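PDB 3F1X: serine acetyltransferase from Bacteroides vulgatus ATCC 8482, which probably transfers an acetyl group from acetyl-CoA to the hydroxyl of serine, an early step in making cysteine. Local coordinates for residues G33-S38 and I87-C92; T78-L83 and L114-F119; T132-A137 and T145-I150; I157-N162 and T189-H194; T265-V270 and W283-V288. All blocks are in the same frame, centred on the assembly; numbering follows the deposited sequence.

Interaction 1 (G33-S38 and I87-C92)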
# COMPACT_ATOMS: atom_id res chain seq x y z
N GLY A 33 3.04 -21.25 -18.07
CA GLY A 33 4.26 -21.03 -17.33
C GLY A 33 5.01 -19.77 -17.72
O GLY A 33 5.84 -19.27 -16.95
N ASP A 34 4.74 -19.26 -18.91
CA ASP A 34 5.40 -18.05 -19.36
C ASP A 34 4.83 -16.82 -18.68
O ASP A 34 3.62 -16.73 -18.43
CB ASP A 34 5.27 -17.87 -20.87
CG ASP A 34 6.21 -18.76 -21.66
OD1 ASP A 34 7.14 -19.34 -21.05
OD2 ASP A 34 6.03 -18.87 -22.88
N PRO A 35 5.70 -15.85 -18.34
CA PRO A 35 5.24 -14.63 -17.68
C PRO A 35 4.69 -13.67 -18.74
O PRO A 35 5.15 -13.67 -19.88
CB PRO A 35 6.51 -14.10 -17.02
CG PRO A 35 7.56 -14.48 -18.01
CD PRO A 35 7.17 -15.90 -18.39
N LEU A 36 3.71 -12.86 -18.36
CA LEU A 36 3.12 -11.90 -19.28
C LEU A 36 3.62 -10.50 -18.93
O LEU A 36 3.98 -10.24 -17.78
CB LEU A 36 1.59 -11.93 -19.18
CG LEU A 36 0.88 -13.21 -19.66
CD1 LEU A 36 -0.53 -13.25 -19.10
CD2 LEU A 36 0.86 -13.24 -21.18
N PRO A 37 3.66 -9.60 -19.91
CA PRO A 37 4.12 -8.24 -19.63
C PRO A 37 3.31 -7.61 -18.51
O PRO A 37 2.09 -7.76 -18.45
CB PRO A 37 3.92 -7.54 -20.97
CG PRO A 37 4.24 -8.64 -21.94
CD PRO A 37 3.46 -9.80 -21.35
N SER A 38 4.00 -6.93 -17.61
CA SER A 38 3.37 -6.29 -16.47
C SER A 38 3.46 -4.77 -16.57
O SER A 38 4.55 -4.21 -16.52
CB SER A 38 4.04 -6.76 -15.17
OG SER A 38 3.64 -5.98 -14.05
N ILE A 87 11.71 -8.26 -20.47
CA ILE A 87 12.24 -8.58 -21.78
C ILE A 87 11.92 -10.06 -22.03
O ILE A 87 11.55 -10.44 -23.14
CB ILE A 87 13.76 -8.32 -21.85
CG1 ILE A 87 14.02 -6.81 -21.86
CG2 ILE A 87 14.34 -8.98 -23.09
CD1 ILE A 87 15.48 -6.41 -21.86
N LEU A 88 12.04 -10.88 -20.99
CA LEU A 88 11.73 -12.30 -21.12
C LEU A 88 10.25 -12.47 -21.50
O LEU A 88 9.90 -13.31 -22.33
CB LEU A 88 12.02 -13.04 -19.82
CG LEU A 88 11.80 -14.56 -19.81
CD1 LEU A 88 12.72 -15.22 -20.82
CD2 LEU A 88 12.07 -15.11 -18.42
N ALA A 89 9.39 -11.66 -20.89
CA ALA A 89 7.96 -11.73 -21.20
C ALA A 89 7.71 -11.34 -22.66
O ALA A 89 6.89 -11.95 -23.34
CB ALA A 89 7.18 -10.81 -20.26
N GLY A 90 8.43 -10.33 -23.13
CA GLY A 90 8.28 -9.89 -24.50
C GLY A 90 8.68 -10.96 -25.49
O GLY A 90 7.94 -11.25 -26.43
N LEU A 91 9.85 -11.57 -25.28
CA LEU A 91 10.32 -12.62 -26.16
C LEU A 91 9.32 -13.77 -26.18
O LEU A 91 9.05 -14.33 -27.24
CB LEU A 91 11.68 -13.13 -25.68
CG LEU A 91 12.86 -12.17 -25.82
CD1 LEU A 91 14.03 -12.66 -25.00
CD2 LEU A 91 13.24 -12.04 -27.29
N CYS A 92 8.76 -14.11 -25.02
CA CYS A 92 7.79 -15.21 -24.93
C CYS A 92 6.46 -14.90 -25.60
O CYS A 92 5.82 -15.80 -26.16
CB CYS A 92 7.53 -15.57 -23.46
SG CYS A 92 8.87 -16.43 -22.62
O HOH W 1 4.25 -17.75 -24.52
O HOH W 2 4.52 -13.12 -22.61
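Asp34 lays its carboxylate against the side chain of Cys92, with Asp34 CG 3.7 Å from Cys92 SG and Asp34 OD2 at the same distance from Cys92 CB. The aspartate turns its CG anti to its own carbonyl carbon (chi1 -77°), which swings the acid over the thiol side of helix 68-93. Further along the loop, Ala89 supplies a methyl small enough for the backbone to settle on: Ala89 CB lies 3.5 Å from Pro35 O and 3.7 Å from Pro37 N, and the proline rings come up beside it. The two prolines keep the loop extended and suited to lying along the helix, while backbone bonds from Gly33, Asp34 and Leu36 reach the second subunit. One water donates to Asp34 OD2 (2.7 Å) and to Cys92 O (3.0 Å); another donates to Pro35 O (2.9 Å) and to Ala89 O (2.7 Å). An alanine at Asp34 has no carboxylate, so the water on Cys92 O would probably lose its anchor on the loop and Cys92 be left less covered. Facing acceptors cannot bond one another directly, so water supplies the protons between loop and helix, and the acid is thereby held near the carbonyl of Cys92, which would otherwise probably repel it.

Interaction 2 (T78-L83 and L114-F119)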
# COMPACT_ATOMS: atom_id res chain seq x y z
N THR A 78 18.28 -2.63 -9.58
CA THR A 78 16.84 -2.86 -9.52
C THR A 78 16.30 -2.91 -10.95
O THR A 78 15.51 -3.79 -11.31
CB THR A 78 16.11 -1.74 -8.76
OG1 THR A 78 16.74 -1.53 -7.49
CG2 THR A 78 14.64 -2.11 -8.57
N LEU A 79 16.74 -1.96 -11.76
CA LEU A 79 16.32 -1.88 -13.16
C LEU A 79 16.71 -3.16 -13.90
O LEU A 79 15.92 -3.70 -14.68
CB LEU A 79 16.97 -0.68 -13.84
CG LEU A 79 16.76 -0.59 -15.35
CD1 LEU A 79 15.28 -0.58 -15.66
CD2 LEU A 79 17.42 0.68 -15.90
N PHE A 80 17.93 -3.62 -13.68
CA PHE A 80 18.40 -4.83 -14.34
C PHE A 80 17.51 -6.03 -14.06
O PHE A 80 17.17 -6.78 -14.98
CB PHE A 80 19.82 -5.15 -13.89
CG PHE A 80 20.35 -6.42 -14.48
CD1 PHE A 80 20.45 -6.57 -15.85
CD2 PHE A 80 20.74 -7.47 -13.65
CE1 PHE A 80 20.93 -7.76 -16.41
CE2 PHE A 80 21.22 -8.66 -14.20
CZ PHE A 80 21.32 -8.80 -15.58
N GLY A 81 17.17 -6.24 -12.79
CA GLY A 81 16.33 -7.36 -12.42
C GLY A 81 14.96 -7.25 -13.07
O GLY A 81 14.49 -8.20 -13.69
N LEU A 82 14.33 -6.09 -12.92
CA LEU A 82 13.01 -5.85 -13.49
C LEU A 82 13.00 -5.96 -15.01
O LEU A 82 12.14 -6.63 -15.58
CB LEU A 82 12.52 -4.45 -13.08
CG LEU A 82 11.41 -4.25 -12.04
CD1 LEU A 82 11.43 -5.34 -10.99
CD2 LEU A 82 11.56 -2.88 -11.40
N LEU A 83 13.96 -5.31 -15.66
CA LEU A 83 14.02 -5.33 -17.11
C LEU A 83 14.29 -6.71 -17.69
O LEU A 83 13.81 -7.03 -18.77
CB LEU A 83 15.09 -4.35 -17.62
CG LEU A 83 15.21 -4.19 -19.14
CD1 LEU A 83 13.88 -3.70 -19.74
CD2 LEU A 83 16.31 -3.19 -19.45
N LEU A 114 21.10 -10.57 -20.80
CA LEU A 114 22.15 -9.90 -21.56
C LEU A 114 21.56 -8.70 -22.32
O LEU A 114 22.18 -7.64 -22.39
CB LEU A 114 22.81 -10.89 -22.53
CG LEU A 114 24.05 -10.39 -23.29
CD1 LEU A 114 25.05 -9.79 -22.31
CD2 LEU A 114 24.67 -11.55 -24.05
N LEU A 115 20.36 -8.86 -22.87
CA LEU A 115 19.72 -7.76 -23.58
C LEU A 115 19.47 -6.63 -22.58
O LEU A 115 19.68 -5.46 -22.89
CB LEU A 115 18.39 -8.21 -24.20
CG LEU A 115 18.43 -9.17 -25.40
CD1 LEU A 115 17.01 -9.49 -25.85
CD2 LEU A 115 19.20 -8.54 -26.55
N ALA A 116 19.03 -6.99 -21.38
CA ALA A 116 18.77 -5.98 -20.35
C ALA A 116 20.05 -5.24 -20.00
O ALA A 116 20.04 -4.03 -19.83
CB ALA A 116 18.18 -6.65 -19.10
N ALA A 117 21.16 -5.98 -19.91
CA ALA A 117 22.44 -5.35 -19.60
C ALA A 117 22.88 -4.46 -20.78
O ALA A 117 23.42 -3.37 -20.57
CB ALA A 117 23.49 -6.42 -19.31
N ARG A 118 22.64 -4.93 -22.00
CA ARG A 118 22.99 -4.17 -23.20
C ARG A 118 22.23 -2.84 -23.18
O ARG A 118 22.79 -1.79 -23.50
CB ARG A 118 22.61 -4.94 -24.46
CG ARG A 118 23.34 -6.28 -24.67
CD ARG A 118 24.81 -6.10 -25.03
NE ARG A 118 25.49 -7.38 -25.23
CZ ARG A 118 26.80 -7.49 -25.48
NH1 ARG A 118 27.56 -6.41 -25.56
NH2 ARG A 118 27.34 -8.70 -25.64
N PHE A 119 20.96 -2.89 -22.80
CA PHE A 119 20.17 -1.67 -22.74
C PHE A 119 20.79 -0.71 -21.73
O PHE A 119 20.96 0.48 -22.02
CB PHE A 119 18.74 -1.95 -22.31
CG PHE A 119 17.97 -0.71 -21.98
CD1 PHE A 119 17.49 0.11 -23.00
CD2 PHE A 119 17.80 -0.30 -20.66
CE1 PHE A 119 16.86 1.33 -22.71
CE2 PHE A 119 17.18 0.91 -20.35
CZ PHE A 119 16.70 1.73 -21.39
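Leu83 packs on Ala116 from its first side-chain carbon outward. Leu83 CB stands 4.1 Å from Ala116 CB, and the branch point follows it in, Leu83 CG being 3.9 Å from the same methyl. At the tip, Leu83 CD2 reaches past the alanine side chain to Ala116 CA at 3.8 Å and then to Phe119, where Leu83 CD2 and Phe119 CD2 are 3.5 Å apart. This reach depends on CG standing anti to the backbone N (chi1 -176°), which extends the leucine toward the other helix; its side chain and that of Phe119 cross at about a right angle. The two helices, 68-93 and 109-120, belong to the helical part of the chain that precedes the beta-helix in serine acetyltransferases. Their short segments run roughly antiparallel, at 138°, with axes 9.0 Å apart, and Ala116 suits the point where Leu83 comes in, because its one methyl lets the leucine tip reach the backbone CA. One turn earlier, Leu79 CD2 meets the rim of the phenylalanine, 4.5 Å from Phe119 CE2. On another flank Phe80 reaches across with its ring: Phe80 CD1 touches Ala116 CB at 4.0 Å, while Ala117 N lies at the ring edge, 3.9 Å from Phe80 CE1. A large flat side chain fits here because it can span from its own helix to two small residues and still face the third subunit, whose Tyr6 ring meets it at about 45°. Phe119 continues inward to Ile165 and Leu169 of helix 155-171.

Interaction 3 (T132-A137 and T145-I150)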
# COMPACT_ATOMS: atom_id res chain seq x y z
N THR A 132 20.14 17.10 -24.84
CA THR A 132 19.93 18.07 -25.92
C THR A 132 18.45 18.39 -26.06
O THR A 132 18.08 19.51 -26.44
CB THR A 132 20.49 17.56 -27.27
OG1 THR A 132 19.68 16.47 -27.76
CG2 THR A 132 21.93 17.10 -27.10
N ASP A 133 17.60 17.41 -25.77
CA ASP A 133 16.15 17.62 -25.85
C ASP A 133 15.72 18.61 -24.77
O ASP A 133 14.88 19.48 -25.01
CB ASP A 133 15.37 16.31 -25.66
CG ASP A 133 15.74 15.26 -26.69
OD1 ASP A 133 15.97 15.62 -27.87
OD2 ASP A 133 15.77 14.07 -26.33
N VAL A 134 16.28 18.47 -23.57
CA VAL A 134 15.95 19.38 -22.48
C VAL A 134 16.42 20.80 -22.83
O VAL A 134 15.72 21.77 -22.55
CB VAL A 134 16.62 18.96 -21.16
CG1 VAL A 134 16.41 20.04 -20.12
CG2 VAL A 134 16.03 17.64 -20.67
N GLU A 135 17.60 20.90 -23.43
CA GLU A 135 18.14 22.21 -23.82
C GLU A 135 17.25 22.87 -24.85
O GLU A 135 16.99 24.07 -24.77
CB GLU A 135 19.55 22.05 -24.39
CG GLU A 135 20.61 21.72 -23.37
CD GLU A 135 21.90 21.24 -24.00
OE1 GLU A 135 22.40 21.93 -24.92
OE2 GLU A 135 22.40 20.17 -23.59
N ALA A 136 16.78 22.10 -25.82
CA ALA A 136 15.92 22.62 -26.87
C ALA A 136 14.59 23.07 -26.27
O ALA A 136 14.01 24.07 -26.70
CB ALA A 136 15.68 21.56 -27.93
N ALA A 137 14.11 22.35 -25.26
CA ALA A 137 12.85 22.69 -24.61
C ALA A 137 12.98 23.99 -23.83
O ALA A 137 12.03 24.78 -23.76
CB ALA A 137 12.41 21.56 -23.68
N THR A 145 11.73 28.23 -17.28
CA THR A 145 12.65 29.07 -16.53
C THR A 145 13.78 28.33 -15.83
O THR A 145 14.50 28.92 -15.03
CB THR A 145 11.87 29.90 -15.48
OG1 THR A 145 10.57 30.21 -15.99
CG2 THR A 145 12.61 31.21 -15.18
N CYS A 146 13.95 27.04 -16.14
CA CYS A 146 15.01 26.25 -15.52
C CYS A 146 15.09 24.84 -16.13
O CYS A 146 14.07 24.26 -16.50
CB CYS A 146 14.75 26.12 -14.01
SG CYS A 146 15.96 25.14 -13.09
N PHE A 147 16.30 24.29 -16.23
CA PHE A 147 16.46 22.95 -16.76
C PHE A 147 15.75 22.00 -15.79
O PHE A 147 15.14 21.02 -16.20
CB PHE A 147 17.93 22.54 -16.84
CG PHE A 147 18.64 23.00 -18.09
CD1 PHE A 147 19.98 22.70 -18.28
CD2 PHE A 147 17.97 23.72 -19.08
CE1 PHE A 147 20.66 23.12 -19.43
CE2 PHE A 147 18.64 24.14 -20.24
CZ PHE A 147 19.99 23.83 -20.42
N GLY A 148 15.86 22.32 -14.51
CA GLY A 148 15.25 21.50 -13.47
C GLY A 148 13.74 21.42 -13.53
O GLY A 148 13.17 20.37 -13.27
N GLU A 149 13.09 22.54 -13.85
CA GLU A 149 11.64 22.58 -13.94
C GLU A 149 11.17 21.74 -15.12
O GLU A 149 10.13 21.08 -15.06
CB GLU A 149 11.14 24.03 -14.12
CG GLU A 149 9.64 24.13 -14.35
CD GLU A 149 9.13 25.57 -14.50
OE1 GLU A 149 9.46 26.23 -15.51
OE2 GLU A 149 8.40 26.03 -13.60
N ILE A 150 11.95 21.77 -16.19
CA ILE A 150 11.62 21.02 -17.39
C ILE A 150 11.67 19.52 -17.16
O ILE A 150 10.71 18.82 -17.44
CB ILE A 150 12.56 21.41 -18.55
CG1 ILE A 150 12.28 22.86 -18.95
CG2 ILE A 150 12.37 20.46 -19.72
CD1 ILE A 150 13.20 23.40 -20.01
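The Phe147 ring is met on a slant by two residues of helix 123-139. Val134 CG1 lies 4.1 Å from Phe147 CD2, Glu135 CA is 4.1 Å from Phe147 CE2, and Glu135 CG comes to 3.7 Å from Phe147 CZ. The glutamate thus uses its aliphatic part against the aromatic carbons, while its carboxylate, 29° from the ring plane, is carried beyond on an extended chain. Tyr138 adds an edge-to-face partner for the same phenylalanine, which also packs on Leu26 of the third subunit. With its CG anti to the carbonyl carbon (chi1 -85°), Phe147 sends its ring from the first turn of helix 147-153, just after the N-cap Cys146, across to the neighbouring helix.

Ile150, one turn on, carries the other half of the contact. Its CG2 branch touches two side chains of the helix, 4.1 Å from Val134 CG1 and equally far from Ala137 CB; its longer arm brings Ile150 CD1 to 3.9 Å from Val134 O. Val134 and Ile150 run alongside each other head to tail, and branched carbons suit a place where two methyl-bearing residues must be touched together. The small Ala137 allows the isoleucine close to the helix backbone.

This is packing of successive helices in the helical part that precedes the beta-helix. Helix 155-171 lies beside both segments, its Ile157 touching Val134 and Ile150. Asp133 adds a salt bridge to Arg164 of the same helix 155-171, and accepts from Phe203 N, joining helix 123-139 to the chain just before strand 204-206.

Interaction 4 (I157-N162 and T189-H194)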
# COMPACT_ATOMS: atom_id res chain seq x y z
N ILE A 157 9.16 15.96 -22.02
CA ILE A 157 10.41 15.28 -21.70
C ILE A 157 10.15 13.84 -21.31
O ILE A 157 10.94 12.95 -21.62
CB ILE A 157 11.17 15.98 -20.56
CG1 ILE A 157 11.53 17.40 -20.99
CG2 ILE A 157 12.46 15.21 -20.24
CD1 ILE A 157 12.48 17.46 -22.17
N ARG A 158 9.04 13.60 -20.62
CA ARG A 158 8.67 12.27 -20.19
C ARG A 158 8.34 11.39 -21.38
O ARG A 158 8.77 10.24 -21.46
CB ARG A 158 7.47 12.34 -19.23
CG ARG A 158 7.83 12.97 -17.90
CD ARG A 158 6.62 13.20 -17.00
NE ARG A 158 7.02 13.81 -15.74
CZ ARG A 158 6.17 14.13 -14.76
NH1 ARG A 158 6.62 14.69 -13.64
NH2 ARG A 158 4.87 13.88 -14.90
N ALA A 159 7.57 11.94 -22.33
CA ALA A 159 7.19 11.19 -23.53
C ALA A 159 8.43 10.91 -24.38
O ALA A 159 8.63 9.79 -24.84
CB ALA A 159 6.17 11.98 -24.34
N ILE A 160 9.26 11.93 -24.58
CA ILE A 160 10.47 11.77 -25.38
C ILE A 160 11.43 10.78 -24.71
O ILE A 160 12.08 9.98 -25.39
CB ILE A 160 11.16 13.14 -25.60
CG1 ILE A 160 10.25 14.04 -26.44
CG2 ILE A 160 12.50 12.97 -26.32
CD1 ILE A 160 10.68 15.48 -26.50
N SER A 161 11.52 10.83 -23.39
CA SER A 161 12.38 9.91 -22.66
C SER A 161 11.88 8.49 -22.87
O SER A 161 12.66 7.60 -23.21
CB SER A 161 12.37 10.23 -21.16
OG SER A 161 12.95 11.49 -20.92
N ASN A 162 10.58 8.27 -22.68
CA ASN A 162 9.99 6.95 -22.86
C ASN A 162 10.25 6.46 -24.29
O ASN A 162 10.60 5.29 -24.51
CB ASN A 162 8.47 6.97 -22.61
CG ASN A 162 8.10 6.82 -21.13
OD1 ASN A 162 8.67 7.48 -20.27
ND2 ASN A 162 7.13 5.95 -20.85
N THR A 189 0.73 11.40 -21.00
CA THR A 189 0.97 12.73 -21.57
C THR A 189 0.12 13.14 -22.77
O THR A 189 0.10 14.32 -23.13
CB THR A 189 2.44 12.88 -22.01
OG1 THR A 189 2.68 12.01 -23.13
CG2 THR A 189 3.38 12.51 -20.87
N GLY A 190 -0.55 12.18 -23.39
CA GLY A 190 -1.35 12.49 -24.56
C GLY A 190 -0.49 12.54 -25.81
O GLY A 190 -0.98 12.85 -26.90
N ILE A 191 0.80 12.22 -25.66
CA ILE A 191 1.77 12.21 -26.75
C ILE A 191 2.04 10.77 -27.19
O ILE A 191 2.54 9.96 -26.40
CB ILE A 191 3.11 12.87 -26.31
CG1 ILE A 191 2.85 14.28 -25.80
CG2 ILE A 191 4.08 12.93 -27.48
CD1 ILE A 191 4.03 14.93 -25.11
N ASP A 192 1.70 10.46 -28.44
CA ASP A 192 1.86 9.11 -28.99
C ASP A 192 2.95 9.02 -30.05
O ASP A 192 2.78 9.46 -31.19
CB ASP A 192 0.50 8.65 -29.56
CG ASP A 192 0.51 7.20 -30.04
OD1 ASP A 192 1.18 6.36 -29.41
OD2 ASP A 192 -0.18 6.90 -31.04
N ILE A 193 4.08 8.44 -29.66
CA ILE A 193 5.24 8.26 -30.54
C ILE A 193 5.50 6.77 -30.73
O ILE A 193 5.76 6.07 -29.75
CB ILE A 193 6.52 8.89 -29.93
CG1 ILE A 193 6.25 10.33 -29.48
CG2 ILE A 193 7.66 8.86 -30.95
CD1 ILE A 193 7.37 10.92 -28.63
N HIS A 194 5.44 6.28 -31.96
CA HIS A 194 5.69 4.86 -32.22
C HIS A 194 7.17 4.61 -31.99
O HIS A 194 8.01 5.37 -32.45
CB HIS A 194 5.33 4.46 -33.65
CG HIS A 194 5.44 2.99 -33.92
ND1 HIS A 194 4.37 2.13 -33.81
CD2 HIS A 194 6.51 2.22 -34.26
CE1 HIS A 194 4.77 0.89 -34.07
NE2 HIS A 194 6.07 0.93 -34.35
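Ala159 points its methyl from helix 155-171 against Thr189 and Ile191. Both lie ahead of it, next to each other: Ala159 CB is 3.7 Å from Thr189 OG1 and 3.7 Å from Ile191 CD1, with Ile191 CG2 at 3.9 Å from that methyl as well. The isoleucine lays its branch point and both arms against the alanine, CG1 being anti to the carbonyl carbon (chi1 -56°) and CG2 anti to the backbone N. Alanine's single methyl lets the two backbones come close, the CA atoms of Ala159 and Ile191 being 6.4 Å apart. Ile193, two residues on and directed the same way, brings its CD1 to 4.2 Å from Ala159 O, whereas Asp192 between them points away from the helix, in the alternation of a strand.

Thr189 OG1 occupies the crowded position between its backbone N and carbonyl carbon (chi1 68°). From there Thr189 OG1 accepts from Ile191 N at 3.2 Å, closing an ST turn, and also bonds with Ala185 O. Replacing Thr189 by a valine would probably leave both the Ile191 N-H and the Ala185 carbonyl without this partner and set the turn free to shift. Gly190, with positive phi, takes backbone angles at which a side chain would collide with the preceding carbonyl. Arg158 offers only its CB to Thr189 CG2; its guanidinium leads off to Ser152 O.

The contact therefore sets helix 155-171 over the point where helix 177-189 gives way to strand 192-193, the start of the beta-helix. Asp192 pairs by backbone bonds with Val211 and Ile213 of the next coil, and its carboxylate meets His207 of the second subunit.

Interaction 5 (T265-V270 and W283-V288)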
# COMPACT_ATOMS: atom_id res chain seq x y z
N THR A 265 -1.79 18.31 -39.79
CA THR A 265 -1.68 16.90 -40.16
C THR A 265 -0.76 16.75 -41.38
O THR A 265 -1.01 17.34 -42.42
CB THR A 265 -3.06 16.29 -40.52
OG1 THR A 265 -3.99 16.53 -39.46
CG2 THR A 265 -2.92 14.78 -40.75
N ILE A 266 0.30 15.96 -41.24
CA ILE A 266 1.22 15.72 -42.35
C ILE A 266 1.16 14.23 -42.66
O ILE A 266 1.46 13.41 -41.79
CB ILE A 266 2.67 16.09 -41.97
CG1 ILE A 266 2.73 17.55 -41.50
CG2 ILE A 266 3.58 15.90 -43.16
CD1 ILE A 266 4.06 17.95 -40.90
N LEU A 267 0.77 13.86 -43.87
CA LEU A 267 0.68 12.43 -44.16
C LEU A 267 1.23 11.96 -45.49
O LEU A 267 1.23 12.68 -46.49
CB LEU A 267 -0.76 11.95 -44.03
CG LEU A 267 -1.76 12.42 -45.08
CD1 LEU A 267 -2.97 11.50 -45.06
CD2 LEU A 267 -2.16 13.86 -44.81
N GLY A 268 1.70 10.71 -45.49
CA GLY A 268 2.23 10.09 -46.69
C GLY A 268 3.71 10.32 -46.94
O GLY A 268 4.48 10.58 -46.02
N ARG A 269 4.09 10.19 -48.21
CA ARG A 269 5.46 10.38 -48.64
C ARG A 269 5.68 11.88 -48.78
O ARG A 269 5.79 12.41 -49.88
CB ARG A 269 5.69 9.71 -50.00
CG ARG A 269 7.12 9.83 -50.51
CD ARG A 269 7.19 9.59 -52.01
NE ARG A 269 6.44 10.61 -52.74
CZ ARG A 269 6.76 11.90 -52.78
NH1 ARG A 269 7.83 12.34 -52.13
NH2 ARG A 269 6.01 12.75 -53.47
N VAL A 270 5.71 12.57 -47.65
CA VAL A 270 5.90 14.00 -47.66
C VAL A 270 7.17 14.39 -46.93
O VAL A 270 7.49 13.84 -45.88
CB VAL A 270 4.70 14.71 -47.00
CG1 VAL A 270 4.98 16.18 -46.82
CG2 VAL A 270 3.45 14.51 -47.85
N TRP A 283 -4.19 20.33 -43.49
CA TRP A 283 -4.03 18.97 -43.98
C TRP A 283 -2.95 19.05 -45.06
O TRP A 283 -3.21 19.54 -46.16
CB TRP A 283 -5.39 18.53 -44.56
CG TRP A 283 -5.47 17.19 -45.22
CD1 TRP A 283 -5.56 16.95 -46.56
CD2 TRP A 283 -5.61 15.91 -44.57
NE1 TRP A 283 -5.75 15.60 -46.79
CE2 TRP A 283 -5.78 14.95 -45.59
CE3 TRP A 283 -5.60 15.50 -43.24
CZ2 TRP A 283 -5.95 13.59 -45.30
CZ3 TRP A 283 -5.77 14.14 -42.95
CH2 TRP A 283 -5.94 13.20 -43.99
N VAL A 284 -1.75 18.61 -44.71
CA VAL A 284 -0.61 18.67 -45.63
C VAL A 284 -0.32 17.33 -46.30
O VAL A 284 0.03 16.36 -45.63
CB VAL A 284 0.66 19.12 -44.88
CG1 VAL A 284 1.81 19.33 -45.87
CG2 VAL A 284 0.38 20.39 -44.11
N THR A 285 -0.48 17.29 -47.62
CA THR A 285 -0.26 16.05 -48.36
C THR A 285 0.78 16.21 -49.47
O THR A 285 1.00 15.30 -50.26
CB THR A 285 -1.58 15.54 -48.98
OG1 THR A 285 -2.02 16.45 -50.00
CG2 THR A 285 -2.66 15.44 -47.90
N GLU A 286 1.43 17.37 -49.51
CA GLU A 286 2.45 17.66 -50.51
C GLU A 286 3.76 18.05 -49.84
O GLU A 286 3.77 18.49 -48.70
CB GLU A 286 1.99 18.81 -51.41
CG GLU A 286 0.64 18.62 -52.03
CD GLU A 286 0.64 17.48 -53.02
OE1 GLU A 286 1.30 17.61 -54.07
OE2 GLU A 286 -0.03 16.45 -52.74
N ASN A 287 4.87 17.91 -50.57
CA ASN A 287 6.18 18.29 -50.05
C ASN A 287 6.17 19.78 -49.73
O ASN A 287 5.42 20.54 -50.33
CB ASN A 287 7.27 18.01 -51.08
CG ASN A 287 7.52 16.54 -51.30
OD1 ASN A 287 8.03 16.14 -52.36
ND2 ASN A 287 7.19 15.72 -50.32
N VAL A 288 7.00 20.18 -48.78
CA VAL A 288 7.09 21.59 -48.40
C VAL A 288 8.54 22.01 -48.58
O VAL A 288 9.42 21.54 -47.86
CB VAL A 288 6.67 21.79 -46.92
CG1 VAL A 288 6.78 23.26 -46.54
CG2 VAL A 288 5.23 21.31 -46.72
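Leu267 and Trp283 meet on adjoining coils of the left-handed parallel beta-helix, the fold of the serine acetyltransferases and other hexapeptide-repeat acyltransferases. Leu267 CD2 sits over one face of the indole in a CH-pi contact, 3.7 Å from the centroid of the Trp283 six-membered ring and 6° off its normal. The other methyl, Leu267 CD1, lies 3.6 Å from Trp283 CH2, while Thr265 CG2 comes in obliquely, 3.7 Å from Trp283 CZ3. The leucine is able to bend over the ring because its CG stands between its backbone N and carbonyl carbon (chi1 69°).

Behind these side chains is a parallel ladder. Val284 N donates to Thr265 O at 2.7 Å and Leu267 N to Val284 O at 3.1 Å, both nearly straight, which fixes Thr265 beside Trp283 and Ile266 beside Val284. Ile266 and Val284 turn to the other face of the sheet, where Ile266 touches Pro252, Leu231 and Ile272; their buried, branched chains suit that tightly stacked position. At the corner, Gly268 takes backbone angles that would jam a side chain against the preceding carbonyl, which suits glycine. Past the corner Val270 packs on the facing backbone, Val270 CG2 lying 3.5 Å from Thr285 O.

Farther out, strand 230-232 flanks strand 265-267 on its other side, and the second subunit meets the Thr265 and Trp283 face: Thr265 OG1 bonds to its Asn281 ND2, and Trp283 packs on its Gly280. Leu267 and Thr285 run alongside each other in the same direction, Leu267 CD2 to Thr285 CG2 being 3.5 Å.

In the fold
From the N terminus, interaction 1 brings the loop before helix 39-53 back to the end of helix 68-93. Interaction 2 begins on that same helix before interaction 1 has closed, so the two cross; they touch where Ile87 packs on Leu115 and Ala116. The remaining contacts follow in series. Interaction 3 closes the short turn between helices 123-139 and 147-153, and touches interaction 4 through Ile150 and Val134 on Ile157. Interaction 4 joins helix 155-171 to the first strand of the beta-helix. Interaction 5 links two successive coils of that domain in the same sheet that interaction 4 reaches, their centres about 22 Å apart.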